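Local coordinates for protein BAG family molecular chaperone regulator 2 (PDB 4HWD) that probably acts as a co-chaperone that binds the ATPase domain of HSP70/HSC70 and regulates programmed cell death and stress responses, at residues A[53-58]-A[70-75]; A[46-51]-A[76-81]; A[24-29]-A[39-44]; A[7-12]-A[62-67]. One frame throughout, in Å; residues are numbered along the deposited sequence.

In the fold
All four contacts lie in the BAG domain, a single up-down-up bundle of helices 2-31, 38-57 and 63-89. Along the chain, interaction 3 closes first, joining helices 2-31 and 38-57 near one end. Interactions 1 and 2 both join helices 38-57 and 63-89, their centres 10 Å apart; interaction 1 falls within the span bridged by interaction 2, as in a helical hairpin, and the two touch through L75. Interaction 4 ties helix 2-31 to helix 63-89, with its centre 9 Å from that of interaction 1 and 26 Å from that of interaction 3. Together they join all three helix pairs, the pair 38-57/63-89 at two successive levels, in this probable HSP70-binding module.

Interaction 1 (A[53-58]-A[70-75]); sequences VKLDAI and MQEERL
Q71 O, on a residue that packs against L55 across the helix pair, is gripped by two backbone donors one turn on: L75 N at 3.0 Å and, weakly, R74 N. This is ordinary helix bonding in 63-89, which runs antiparallel to helix 38-57 in the three-helix bundle of the BAG domain; the short axes stand 10.4 Å apart at 160°. L55 drives its CD2 branch between the helices, 4.3 Å from Q71 CB and 4.0 Å from E72 CG. Its CG lies opposite the backbone N (chi1 -172°), which lets CD2 point at the facing helix. Around it, Q71 also touches S13 and V16 of helix 2-31, while E72 and L75 rest on L52. At the outer margin, E72 extends beyond CG and meets D56 at about a right angle, the carboxylate planes 44° apart. The two are like charges, and such closeness may favour a proton on one of them. With an alanine in place of E72, L55 CD2 would probably lose the cover that CG gives it, and any proton held between the two carboxylates would lose one of its holders. The nearest oxygens of that pair, D56 OD2 and E72 OE1, are 2.8 Å apart.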
loop_
_atom_site.group_PDB
_atom_site.type_symbol
_atom_site.label_atom_id
_atom_site.label_comp_id
_atom_site.label_asym_id
_atom_site.label_seq_id
_atom_site.Cartn_x
_atom_site.Cartn_y
_atom_site.Cartn_z
ATOM N N VAL A 53 -8.670 1.855 -2.869
ATOM C CA VAL A 53 -10.072 2.024 -3.255
ATOM C C VAL A 53 -10.914 1.135 -2.335
ATOM O O VAL A 53 -11.957 1.559 -1.834
ATOM C CB VAL A 53 -10.343 1.616 -4.736
ATOM C CG1 VAL A 53 -9.461 2.435 -5.675
ATOM C CG2 VAL A 53 -10.113 0.128 -4.937
ATOM N N LYS A 54 -10.450 -0.098 -2.116
ATOM C CA LYS A 54 -11.143 -1.041 -1.240
ATOM C C LYS A 54 -11.324 -0.408 0.125
ATOM O O LYS A 54 -12.394 -0.499 0.728
ATOM C CB LYS A 54 -10.344 -2.338 -1.089
ATOM C CG LYS A 54 -10.297 -3.193 -2.326
ATOM C CD LYS A 54 -9.782 -4.574 -1.986
ATOM C CE LYS A 54 -9.883 -5.509 -3.181
ATOM N NZ LYS A 54 -9.476 -6.882 -2.805
ATOM N N LEU A 55 -10.276 0.243 0.610
ATOM C CA LEU A 55 -10.337 0.901 1.901
ATOM C C LEU A 55 -11.452 1.939 1.864
ATOM O O LEU A 55 -12.467 1.787 2.535
ATOM C CB LEU A 55 -9.008 1.580 2.214
ATOM C CG LEU A 55 -8.893 2.136 3.630
ATOM C CD1 LEU A 55 -8.797 0.982 4.609
ATOM C CD2 LEU A 55 -7.669 3.018 3.748
ATOM N N ASP A 56 -11.263 2.985 1.064
ATOM C CA ASP A 56 -12.243 4.063 0.935
ATOM C C ASP A 56 -13.697 3.602 0.831
ATOM O O ASP A 56 -14.594 4.247 1.373
ATOM C CB ASP A 56 -11.895 4.940 -0.270
ATOM C CG ASP A 56 -10.658 5.785 -0.035
ATOM O OD1 ASP A 56 -10.215 6.468 -0.981
ATOM O OD2 ASP A 56 -10.131 5.768 1.098
ATOM N N ALA A 57 -13.927 2.492 0.133
ATOM C CA ALA A 57 -15.274 1.945 -0.028
ATOM C C ALA A 57 -15.863 1.564 1.330
ATOM O O ALA A 57 -17.082 1.493 1.494
ATOM C CB ALA A 57 -15.235 0.725 -0.940
ATOM N N ILE A 58 -14.984 1.309 2.296
ATOM C CA ILE A 58 -15.401 0.947 3.644
ATOM C C ILE A 58 -15.917 2.185 4.354
ATOM O O ILE A 58 -15.319 3.258 4.269
ATOM C CB ILE A 58 -14.229 0.393 4.490
ATOM C CG1 ILE A 58 -13.636 -0.850 3.831
ATOM C CG2 ILE A 58 -14.716 0.060 5.893
ATOM C CD1 ILE A 58 -12.456 -1.426 4.587
ATOM N N MET A 70 -5.041 6.189 9.309
ATOM C CA MET A 70 -3.611 5.901 9.375
ATOM C C MET A 70 -3.211 4.874 8.320
ATOM O O MET A 70 -2.055 4.812 7.905
ATOM C CB MET A 70 -3.244 5.356 10.758
ATOM C CG MET A 70 -1.799 4.854 10.856
ATOM S SD MET A 70 -1.632 3.154 11.469
ATOM C CE MET A 70 -1.660 2.219 9.943
ATOM N N GLN A 71 -4.176 4.072 7.892
ATOM C CA GLN A 71 -3.931 3.042 6.896
ATOM C C GLN A 71 -3.840 3.592 5.466
ATOM O O GLN A 71 -2.948 3.214 4.707
ATOM C CB GLN A 71 -5.020 1.976 6.981
ATOM C CG GLN A 71 -4.615 0.659 6.347
ATOM C CD GLN A 71 -3.439 0.012 7.064
ATOM O OE1 GLN A 71 -2.602 -0.629 6.440
ATOM N NE2 GLN A 71 -3.382 0.171 8.382
ATOM N N GLU A 72 -4.755 4.473 5.078
ATOM C CA GLU A 72 -4.671 5.022 3.731
ATOM C C GLU A 72 -3.562 6.067 3.707
ATOM O O GLU A 72 -3.005 6.372 2.657
ATOM C CB GLU A 72 -6.005 5.623 3.285
ATOM C CG GLU A 72 -6.461 6.859 4.014
ATOM C CD GLU A 72 -7.695 7.436 3.362
ATOM O OE1 GLU A 72 -8.735 6.737 3.351
ATOM O OE2 GLU A 72 -7.616 8.574 2.847
ATOM N N GLU A 73 -3.242 6.592 4.886
ATOM C CA GLU A 73 -2.171 7.564 5.058
ATOM C C GLU A 73 -0.836 6.833 4.852
ATOM O O GLU A 73 0.128 7.388 4.301
ATOM C CB GLU A 73 -2.244 8.154 6.466
ATOM C CG GLU A 73 -0.980 8.851 6.934
ATOM C CD GLU A 73 -1.217 9.716 8.162
ATOM O OE1 GLU A 73 -0.225 10.178 8.773
ATOM O OE2 GLU A 73 -2.397 9.947 8.509
ATOM N N ARG A 74 -0.798 5.579 5.299
ATOM C CA ARG A 74 0.380 4.728 5.163
ATOM C C ARG A 74 0.521 4.337 3.702
ATOM O O ARG A 74 1.629 4.272 3.171
ATOM C CB ARG A 74 0.223 3.473 6.025
ATOM C CG ARG A 74 1.022 2.278 5.542
ATOM C CD ARG A 74 1.197 1.274 6.667
ATOM N NE ARG A 74 2.081 1.796 7.707
ATOM C CZ ARG A 74 2.000 1.462 8.992
ATOM N NH1 ARG A 74 1.068 0.607 9.406
ATOM N NH2 ARG A 74 2.854 1.975 9.868
ATOM N N LEU A 75 -0.618 4.082 3.065
ATOM C CA LEU A 75 -0.669 3.710 1.657
ATOM C C LEU A 75 -0.230 4.874 0.781
ATOM O O LEU A 75 0.382 4.674 -0.267
ATOM C CB LEU A 75 -2.087 3.292 1.268
ATOM C CG LEU A 75 -2.415 1.820 1.458
ATOM C CD1 LEU A 75 -3.915 1.602 1.343
ATOM C CD2 LEU A 75 -1.652 0.998 0.426
#

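Interaction 2 (A[46-51]-A[76-81])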
loop_
_atom_site.group_PDB
_atom_site.type_symbol
_atom_site.label_atom_id
_atom_site.label_comp_id
_atom_site.label_asym_id
_atom_site.label_seq_id
_atom_site.Cartn_x
_atom_site.Cartn_y
_atom_site.Cartn_z
ATOM N N GLU A 46 -0.556 -0.806 -8.943
ATOM C CA GLU A 46 -1.977 -1.121 -9.049
ATOM C C GLU A 46 -2.481 -1.852 -7.796
ATOM O O GLU A 46 -3.623 -1.659 -7.372
ATOM C CB GLU A 46 -2.235 -1.978 -10.298
ATOM C CG GLU A 46 -3.706 -2.373 -10.533
ATOM C CD GLU A 46 -4.140 -3.599 -9.745
ATOM O OE1 GLU A 46 -3.273 -4.433 -9.390
ATOM O OE2 GLU A 46 -5.356 -3.745 -9.502
ATOM N N MET A 47 -1.639 -2.692 -7.208
ATOM C CA MET A 47 -2.051 -3.412 -6.008
ATOM C C MET A 47 -2.237 -2.447 -4.840
ATOM O O MET A 47 -3.227 -2.535 -4.110
ATOM C CB MET A 47 -1.035 -4.505 -5.664
ATOM C CG MET A 47 -1.110 -5.708 -6.608
ATOM S SD MET A 47 0.156 -6.965 -6.356
ATOM C CE MET A 47 0.864 -7.083 -7.983
ATOM N N LEU A 48 -1.308 -1.506 -4.678
ATOM C CA LEU A 48 -1.411 -0.524 -3.597
ATOM C C LEU A 48 -2.680 0.302 -3.785
ATOM O O LEU A 48 -3.455 0.491 -2.841
ATOM C CB LEU A 48 -0.191 0.411 -3.584
ATOM C CG LEU A 48 1.187 -0.179 -3.260
ATOM C CD1 LEU A 48 2.289 0.801 -3.653
ATOM C CD2 LEU A 48 1.258 -0.505 -1.780
ATOM N N MET A 49 -2.892 0.790 -5.003
ATOM C CA MET A 49 -4.067 1.601 -5.307
ATOM C C MET A 49 -5.339 0.780 -5.146
ATOM O O MET A 49 -6.361 1.283 -4.678
ATOM C CB MET A 49 -3.981 2.160 -6.737
ATOM C CG MET A 49 -2.863 3.181 -6.961
ATOM S SD MET A 49 -3.036 4.666 -5.929
ATOM C CE MET A 49 -4.470 5.492 -6.701
ATOM N N ASN A 50 -5.278 -0.489 -5.527
ATOM C CA ASN A 50 -6.444 -1.355 -5.385
ATOM C C ASN A 50 -6.863 -1.464 -3.918
ATOM O O ASN A 50 -8.051 -1.503 -3.611
ATOM C CB ASN A 50 -6.151 -2.750 -5.914
ATOM C CG ASN A 50 -7.363 -3.652 -5.833
ATOM O OD1 ASN A 50 -7.933 -4.041 -6.851
ATOM N ND2 ASN A 50 -7.772 -3.979 -4.615
ATOM N N GLN A 51 -5.884 -1.526 -3.016
ATOM C CA GLN A 51 -6.174 -1.613 -1.587
ATOM C C GLN A 51 -6.753 -0.289 -1.118
ATOM O O GLN A 51 -7.588 -0.246 -0.224
ATOM C CB GLN A 51 -4.899 -1.919 -0.792
ATOM C CG GLN A 51 -4.387 -3.338 -0.915
ATOM C CD GLN A 51 -5.460 -4.376 -0.591
ATOM O OE1 GLN A 51 -6.262 -4.190 0.326
ATOM N NE2 GLN A 51 -5.469 -5.481 -1.340
ATOM N N HIS A 76 -0.559 6.087 1.202
ATOM C CA HIS A 76 -0.173 7.267 0.448
ATOM C C HIS A 76 1.341 7.348 0.467
ATOM O O HIS A 76 1.970 7.662 -0.544
ATOM C CB HIS A 76 -0.764 8.530 1.079
ATOM C CG HIS A 76 -2.233 8.700 0.838
ATOM N ND1 HIS A 76 -2.958 9.746 1.366
ATOM C CD2 HIS A 76 -3.109 7.958 0.118
ATOM C CE1 HIS A 76 -4.218 9.644 0.982
ATOM N NE2 HIS A 76 -4.338 8.568 0.224
ATOM N N LYS A 77 1.916 7.057 1.628
ATOM C CA LYS A 77 3.355 7.086 1.807
ATOM C C LYS A 77 4.048 6.056 0.915
ATOM O O LYS A 77 5.138 6.308 0.402
ATOM C CB LYS A 77 3.693 6.820 3.278
ATOM C CG LYS A 77 5.180 6.748 3.585
ATOM C CD LYS A 77 5.433 6.455 5.061
ATOM C CE LYS A 77 6.925 6.338 5.355
ATOM N NZ LYS A 77 7.212 6.161 6.811
ATOM N N TYR A 78 3.414 4.901 0.729
ATOM C CA TYR A 78 3.987 3.839 -0.098
ATOM C C TYR A 78 3.911 4.143 -1.589
ATOM O O TYR A 78 4.849 3.863 -2.345
ATOM C CB TYR A 78 3.288 2.508 0.176
ATOM C CG TYR A 78 3.519 1.950 1.558
ATOM C CD1 TYR A 78 4.622 2.339 2.318
ATOM C CD2 TYR A 78 2.656 0.993 2.089
ATOM C CE1 TYR A 78 4.861 1.786 3.581
ATOM C CE2 TYR A 78 2.884 0.428 3.347
ATOM C CZ TYR A 78 3.984 0.825 4.089
ATOM O OH TYR A 78 4.205 0.252 5.329
ATOM N N VAL A 79 2.783 4.703 -2.008
ATOM C CA VAL A 79 2.575 5.059 -3.405
ATOM C C VAL A 79 3.575 6.132 -3.811
ATOM O O VAL A 79 4.162 6.074 -4.894
ATOM C CB VAL A 79 1.148 5.592 -3.625
ATOM C CG1 VAL A 79 1.047 6.268 -4.993
ATOM C CG2 VAL A 79 0.151 4.448 -3.508
ATOM N N GLU A 80 3.773 7.109 -2.934
ATOM C CA GLU A 80 4.706 8.195 -3.200
ATOM C C GLU A 80 6.156 7.694 -3.202
ATOM O O GLU A 80 6.976 8.177 -3.986
ATOM C CB GLU A 80 4.505 9.312 -2.167
ATOM C CG GLU A 80 3.056 9.812 -2.139
ATOM C CD GLU A 80 2.759 10.798 -1.015
ATOM O OE1 GLU A 80 3.269 10.616 0.112
ATOM O OE2 GLU A 80 1.991 11.750 -1.260
ATOM N N ALA A 81 6.476 6.724 -2.344
ATOM C CA ALA A 81 7.830 6.172 -2.318
ATOM C C ALA A 81 8.055 5.411 -3.621
ATOM O O ALA A 81 9.119 5.511 -4.239
ATOM C CB ALA A 81 8.011 5.223 -1.116
#
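L48 and V79 mark the closest backbone approach, CA to CA 6.9 Å, of two antiparallel helix segments whose axes pass 10.1 Å apart at an angle of 159°. The contact is wholly apolar and comes down to four side chains. V79 holds the middle: its CG2 methyl lies 4.1 Å from L48 CB and 4.0 Å from M49 SD, so that one branch is met by two successive residues of helix 38-57. V79 CG1 is turned opposite the backbone N (chi1 166°), which places CG2 opposite the carbonyl carbon and facing these partners. M49 reaches it by a folded chain, bent at both chi2 and chi3, that brings the sulfur across the valine at about a right angle on the more exposed flank. On the inner flank, L48 sends its CD2 methyl to Y78 CB at 4.1 Å. Leucine and tyrosine cross nearly perpendicularly, and the aromatic ring then leads away from helix 38-57, so it is the root of Y78 rather than its hydroxyl end that does the packing. L48 itself is buried, and its neighbours along helix 63-89 are L75 and L82. V79 also touches M45, one turn back on helix 38-57. Helix 2-31 completes the bundle around the pair: its A20 receives Y78, its L19 meets M47, and its I12 and Q15 lie against Q51.

Interaction 3 (A[24-29]-A[39-44])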
loop_
_atom_site.group_PDB
_atom_site.type_symbol
_atom_site.label_atom_id
_atom_site.label_comp_id
_atom_site.label_asym_id
_atom_site.label_seq_id
_atom_site.Cartn_x
_atom_site.Cartn_y
_atom_site.Cartn_z
ATOM N N SER A 24 9.738 -2.860 0.032
ATOM C CA SER A 24 11.009 -2.796 0.755
ATOM C C SER A 24 12.080 -3.592 0.002
ATOM O O SER A 24 13.243 -3.184 -0.061
ATOM C CB SER A 24 10.833 -3.339 2.182
ATOM O OG SER A 24 12.008 -3.167 2.957
ATOM N N ALA A 25 11.680 -4.722 -0.580
ATOM C CA ALA A 25 12.603 -5.544 -1.355
ATOM C C ALA A 25 13.048 -4.785 -2.610
ATOM O O ALA A 25 14.236 -4.780 -2.945
ATOM C CB ALA A 25 11.944 -6.856 -1.744
ATOM N N PHE A 26 12.098 -4.156 -3.304
ATOM C CA PHE A 26 12.418 -3.384 -4.505
ATOM C C PHE A 26 13.293 -2.204 -4.116
ATOM O O PHE A 26 14.240 -1.868 -4.814
ATOM C CB PHE A 26 11.154 -2.838 -5.194
ATOM C CG PHE A 26 10.348 -3.876 -5.928
ATOM C CD1 PHE A 26 10.930 -5.062 -6.364
ATOM C CD2 PHE A 26 9.014 -3.632 -6.243
ATOM C CE1 PHE A 26 10.192 -5.994 -7.102
ATOM C CE2 PHE A 26 8.271 -4.555 -6.981
ATOM C CZ PHE A 26 8.867 -5.739 -7.414
ATOM N N ASP A 27 12.968 -1.573 -2.994
ATOM C CA ASP A 27 13.740 -0.433 -2.519
ATOM C C ASP A 27 15.205 -0.814 -2.295
ATOM O O ASP A 27 16.103 -0.105 -2.738
ATOM C CB ASP A 27 13.138 0.119 -1.220
ATOM C CG ASP A 27 13.861 1.363 -0.718
ATOM O OD1 ASP A 27 13.843 2.391 -1.430
ATOM O OD2 ASP A 27 14.443 1.318 0.390
ATOM N N THR A 28 15.451 -1.931 -1.617
ATOM C CA THR A 28 16.827 -2.351 -1.365
ATOM C C THR A 28 17.554 -2.723 -2.659
ATOM O O THR A 28 18.703 -2.331 -2.864
ATOM C CB THR A 28 16.895 -3.535 -0.366
ATOM O OG1 THR A 28 16.215 -4.670 -0.909
ATOM C CG2 THR A 28 16.251 -3.147 0.954
ATOM N N VAL A 29 16.885 -3.466 -3.536
ATOM C CA VAL A 29 17.484 -3.848 -4.811
ATOM C C VAL A 29 17.893 -2.621 -5.610
ATOM O O VAL A 29 19.029 -2.511 -6.053
ATOM C CB VAL A 29 16.515 -4.675 -5.686
ATOM C CG1 VAL A 29 17.052 -4.769 -7.117
ATOM C CG2 VAL A 29 16.352 -6.071 -5.102
ATOM N N LYS A 39 7.688 -3.401 -15.209
ATOM C CA LYS A 39 6.334 -3.918 -15.098
ATOM C C LYS A 39 6.011 -4.352 -13.667
ATOM O O LYS A 39 4.855 -4.318 -13.262
ATOM C CB LYS A 39 6.124 -5.081 -16.083
ATOM C CG LYS A 39 7.095 -6.241 -15.931
ATOM C CD LYS A 39 6.658 -7.197 -14.828
ATOM C CE LYS A 39 5.563 -8.149 -15.302
ATOM N NZ LYS A 39 6.097 -9.159 -16.261
ATOM N N ASN A 40 7.028 -4.748 -12.904
ATOM C CA ASN A 40 6.812 -5.165 -11.517
ATOM C C ASN A 40 6.563 -3.965 -10.618
ATOM O O ASN A 40 5.799 -4.047 -9.656
ATOM C CB ASN A 40 8.002 -5.972 -10.995
ATOM C CG ASN A 40 8.047 -7.371 -11.582
ATOM O OD1 ASN A 40 7.019 -8.048 -11.670
ATOM N ND2 ASN A 40 9.235 -7.813 -11.984
ATOM N N LEU A 41 7.215 -2.854 -10.931
ATOM C CA LEU A 41 7.026 -1.623 -10.167
ATOM C C LEU A 41 5.595 -1.162 -10.435
ATOM O O LEU A 41 4.902 -0.683 -9.536
ATOM C CB LEU A 41 8.022 -0.553 -10.626
ATOM C CG LEU A 41 9.211 -0.225 -9.714
ATOM C CD1 LEU A 41 9.698 -1.466 -8.994
ATOM C CD2 LEU A 41 10.323 0.399 -10.546
ATOM N N GLU A 42 5.156 -1.345 -11.679
ATOM C CA GLU A 42 3.807 -0.967 -12.099
ATOM C C GLU A 42 2.750 -1.892 -11.523
ATOM O O GLU A 42 1.710 -1.430 -11.063
ATOM C CB GLU A 42 3.716 -0.949 -13.629
ATOM C CG GLU A 42 4.807 -0.112 -14.288
ATOM C CD GLU A 42 4.621 0.032 -15.784
ATOM O OE1 GLU A 42 4.312 -0.980 -16.451
ATOM O OE2 GLU A 42 4.791 1.162 -16.293
ATOM N N ASN A 43 3.008 -3.196 -11.543
ATOM C CA ASN A 43 2.055 -4.154 -10.985
ATOM C C ASN A 43 1.818 -3.863 -9.497
ATOM O O ASN A 43 0.698 -3.968 -9.006
ATOM C CB ASN A 43 2.565 -5.588 -11.158
ATOM C CG ASN A 43 2.440 -6.081 -12.583
ATOM O OD1 ASN A 43 1.408 -5.883 -13.230
ATOM N ND2 ASN A 43 3.486 -6.741 -13.080
ATOM N N LEU A 44 2.888 -3.500 -8.791
ATOM C CA LEU A 44 2.816 -3.170 -7.368
ATOM C C LEU A 44 2.004 -1.886 -7.183
ATOM O O LEU A 44 1.252 -1.748 -6.221
ATOM C CB LEU A 44 4.229 -2.979 -6.785
ATOM C CG LEU A 44 4.339 -2.856 -5.257
ATOM C CD1 LEU A 44 3.983 -4.204 -4.629
ATOM C CD2 LEU A 44 5.755 -2.450 -4.847
#
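F26 reaches from helix 2-31 toward N40, L41 and L44 of helix 38-57, and its ring carries the whole contact. From CB the side chain leaves with CG opposite the carbonyl carbon (chi1 -74°), which aims the ring across the gap between axes 11.8 Å apart. CG comes first, 4.0 Å from L41 CD1. CD2 is pinched between two leucine methyls, 3.6 Å from L41 CD1 and 3.7 Å from L44 CD2, which lie on opposite sides of the ring plane. CE2 moves on to the backbone, 3.7 Å from N40 O, an oxygen already bonded to L44 N within its own helix. At the far end, F26 CZ meets N40 CB at 3.7 Å, and the asparagine amide is turned only 27° from the ring plane. If F26 were an alanine, the loss of the ring would probably open a gap between the helices and leave the L41 and L44 methyls without the surface they clasp. The antiparallel pair is closed off by the loop residue V36, which touches both F26 and L41. Helix 63-89 covers the group with L85 on F26, L82 on L44 and N89 on L41, while L19, Q22 and L23 of helix 2-31 also surround L44.

Interaction 4 (A[7-12]-A[62-67])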
loop_
_atom_site.group_PDB
_atom_site.type_symbol
_atom_site.label_atom_id
_atom_site.label_comp_id
_atom_site.label_asym_id
_atom_site.label_seq_id
_atom_site.Cartn_x
_atom_site.Cartn_y
_atom_site.Cartn_z
ATOM N N LYS A 7 -13.322 -5.537 10.519
ATOM C CA LYS A 7 -12.810 -6.716 9.836
ATOM C C LYS A 7 -12.199 -6.405 8.471
ATOM O O LYS A 7 -11.088 -6.861 8.145
ATOM C CB LYS A 7 -13.944 -7.730 9.672
ATOM C CG LYS A 7 -13.726 -8.731 8.560
ATOM C CD LYS A 7 -12.629 -9.714 8.906
ATOM C CE LYS A 7 -13.207 -10.966 9.528
ATOM N NZ LYS A 7 -14.125 -11.639 8.579
ATOM N N ALA A 8 -12.940 -5.654 7.666
ATOM C CA ALA A 8 -12.491 -5.285 6.330
ATOM C C ALA A 8 -11.172 -4.512 6.381
ATOM O O ALA A 8 -10.275 -4.753 5.587
ATOM C CB ALA A 8 -13.569 -4.448 5.633
ATOM N N ILE A 9 -11.071 -3.587 7.328
ATOM C CA ILE A 9 -9.874 -2.772 7.503
ATOM C C ILE A 9 -8.703 -3.630 7.952
ATOM O O ILE A 9 -7.550 -3.391 7.563
ATOM C CB ILE A 9 -10.090 -1.684 8.569
ATOM C CG1 ILE A 9 -11.221 -0.755 8.140
ATOM C CG2 ILE A 9 -8.804 -0.896 8.779
ATOM C CD1 ILE A 9 -11.588 0.250 9.197
ATOM N N SER A 10 -9.003 -4.610 8.799
ATOM C CA SER A 10 -7.981 -5.512 9.308
ATOM C C SER A 10 -7.419 -6.357 8.162
ATOM O O SER A 10 -6.211 -6.534 8.067
ATOM C CB SER A 10 -8.571 -6.415 10.404
ATOM O OG SER A 10 -7.581 -7.237 10.990
ATOM N N ASP A 11 -8.288 -6.881 7.296
ATOM C CA ASP A 11 -7.819 -7.689 6.167
ATOM C C ASP A 11 -6.913 -6.845 5.271
ATOM O O ASP A 11 -5.891 -7.309 4.789
ATOM C CB ASP A 11 -8.990 -8.222 5.317
ATOM C CG ASP A 11 -9.883 -9.216 6.060
ATOM O OD1 ASP A 11 -9.388 -9.977 6.928
ATOM O OD2 ASP A 11 -11.094 -9.247 5.741
ATOM N N ILE A 12 -7.306 -5.601 5.045
ATOM C CA ILE A 12 -6.531 -4.692 4.209
ATOM C C ILE A 12 -5.167 -4.357 4.812
ATOM O O ILE A 12 -4.161 -4.323 4.101
ATOM C CB ILE A 12 -7.299 -3.383 3.971
ATOM C CG1 ILE A 12 -8.542 -3.661 3.117
ATOM C CG2 ILE A 12 -6.389 -2.364 3.309
ATOM C CD1 ILE A 12 -9.472 -2.478 2.986
ATOM N N GLY A 62 -15.804 6.354 14.366
ATOM C CA GLY A 62 -15.072 6.038 15.575
ATOM C C GLY A 62 -13.753 5.384 15.214
ATOM O O GLY A 62 -13.235 5.601 14.118
ATOM N N ASP A 63 -13.216 4.587 16.138
ATOM C CA ASP A 63 -11.954 3.876 15.946
ATOM C C ASP A 63 -11.818 3.268 14.552
ATOM O O ASP A 63 -10.716 3.143 14.028
ATOM C CB ASP A 63 -11.825 2.777 17.003
ATOM C CG ASP A 63 -10.799 1.728 16.634
ATOM O OD1 ASP A 63 -9.619 2.088 16.452
ATOM O OD2 ASP A 63 -11.175 0.542 16.528
ATOM N N VAL A 64 -12.947 2.883 13.965
ATOM C CA VAL A 64 -12.971 2.300 12.634
ATOM C C VAL A 64 -12.427 3.275 11.581
ATOM O O VAL A 64 -11.789 2.852 10.617
ATOM C CB VAL A 64 -14.408 1.865 12.242
ATOM C CG1 VAL A 64 -14.478 1.546 10.756
ATOM C CG2 VAL A 64 -14.821 0.639 13.063
ATOM N N LYS A 65 -12.670 4.573 11.757
ATOM C CA LYS A 65 -12.175 5.547 10.788
ATOM C C LYS A 65 -10.794 6.068 11.164
ATOM O O LYS A 65 -10.049 6.541 10.306
ATOM C CB LYS A 65 -13.180 6.697 10.604
ATOM C CG LYS A 65 -13.570 7.459 11.855
ATOM C CD LYS A 65 -12.692 8.676 12.048
ATOM C CE LYS A 65 -13.300 9.647 13.047
ATOM N NZ LYS A 65 -12.487 10.897 13.149
ATOM N N LEU A 66 -10.449 5.964 12.444
ATOM C CA LEU A 66 -9.134 6.377 12.929
ATOM C C LEU A 66 -8.113 5.382 12.371
ATOM O O LEU A 66 -7.007 5.753 11.958
ATOM C CB LEU A 66 -9.111 6.356 14.458
ATOM C CG LEU A 66 -7.801 6.657 15.211
ATOM C CD1 LEU A 66 -8.136 7.238 16.575
ATOM C CD2 LEU A 66 -6.956 5.392 15.368
ATOM N N LYS A 67 -8.504 4.111 12.359
ATOM C CA LYS A 67 -7.660 3.042 11.850
ATOM C C LYS A 67 -7.504 3.141 10.337
ATOM O O LYS A 67 -6.385 3.210 9.832
ATOM C CB LYS A 67 -8.254 1.686 12.209
ATOM C CG LYS A 67 -7.790 1.133 13.536
ATOM C CD LYS A 67 -8.454 -0.204 13.828
ATOM C CE LYS A 67 -7.659 -0.994 14.861
ATOM N NZ LYS A 67 -7.324 -0.197 16.077
#
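I9 on helix 2-31 makes the apolar part of the contact almost alone, working with both of its branches. Its CD1 methyl sits 3.5 Å from V64 CG1 and also presses close to the carbonyl oxygen of V64, so one methyl covers both side chain and backbone of the first turn of helix 63-89. The reach comes from CG1 standing opposite the carbonyl carbon (chi1 -61°), with the chain then extended to CD1. The other branch, CG2, rests against K67 CB at 4.3 Å, one turn further on, close to where the two backbones come nearest. V64 is flanked as well by S5 and S6 of helix 2-31.

Here the first and third helices of the BAG three-helix bundle meet, beside the loop that connects the second and third. I58 of that loop packs on A8, I9 and I12, and I12 turns to Q51 and L55 of helix 38-57.

A salt bridge runs along helix 63-89. K67 starts toward I9 but its chain then leads away, and NZ pairs with D63 OD1 at 3.3 Å, on the syn lone pair of that oxygen, one turn earlier.

At the start of helix 63-89, G62 occupies the N-cap position. Its positive phi would jam any side chain against the preceding carbonyl oxygen, and its own O accepts K65 N at 2.6 Å and L66 N at 3.3 Å. A separate bond, between a backbone oxygen and a side-chain hydroxyl, joins I9 O to S13 OG on helix 2-31.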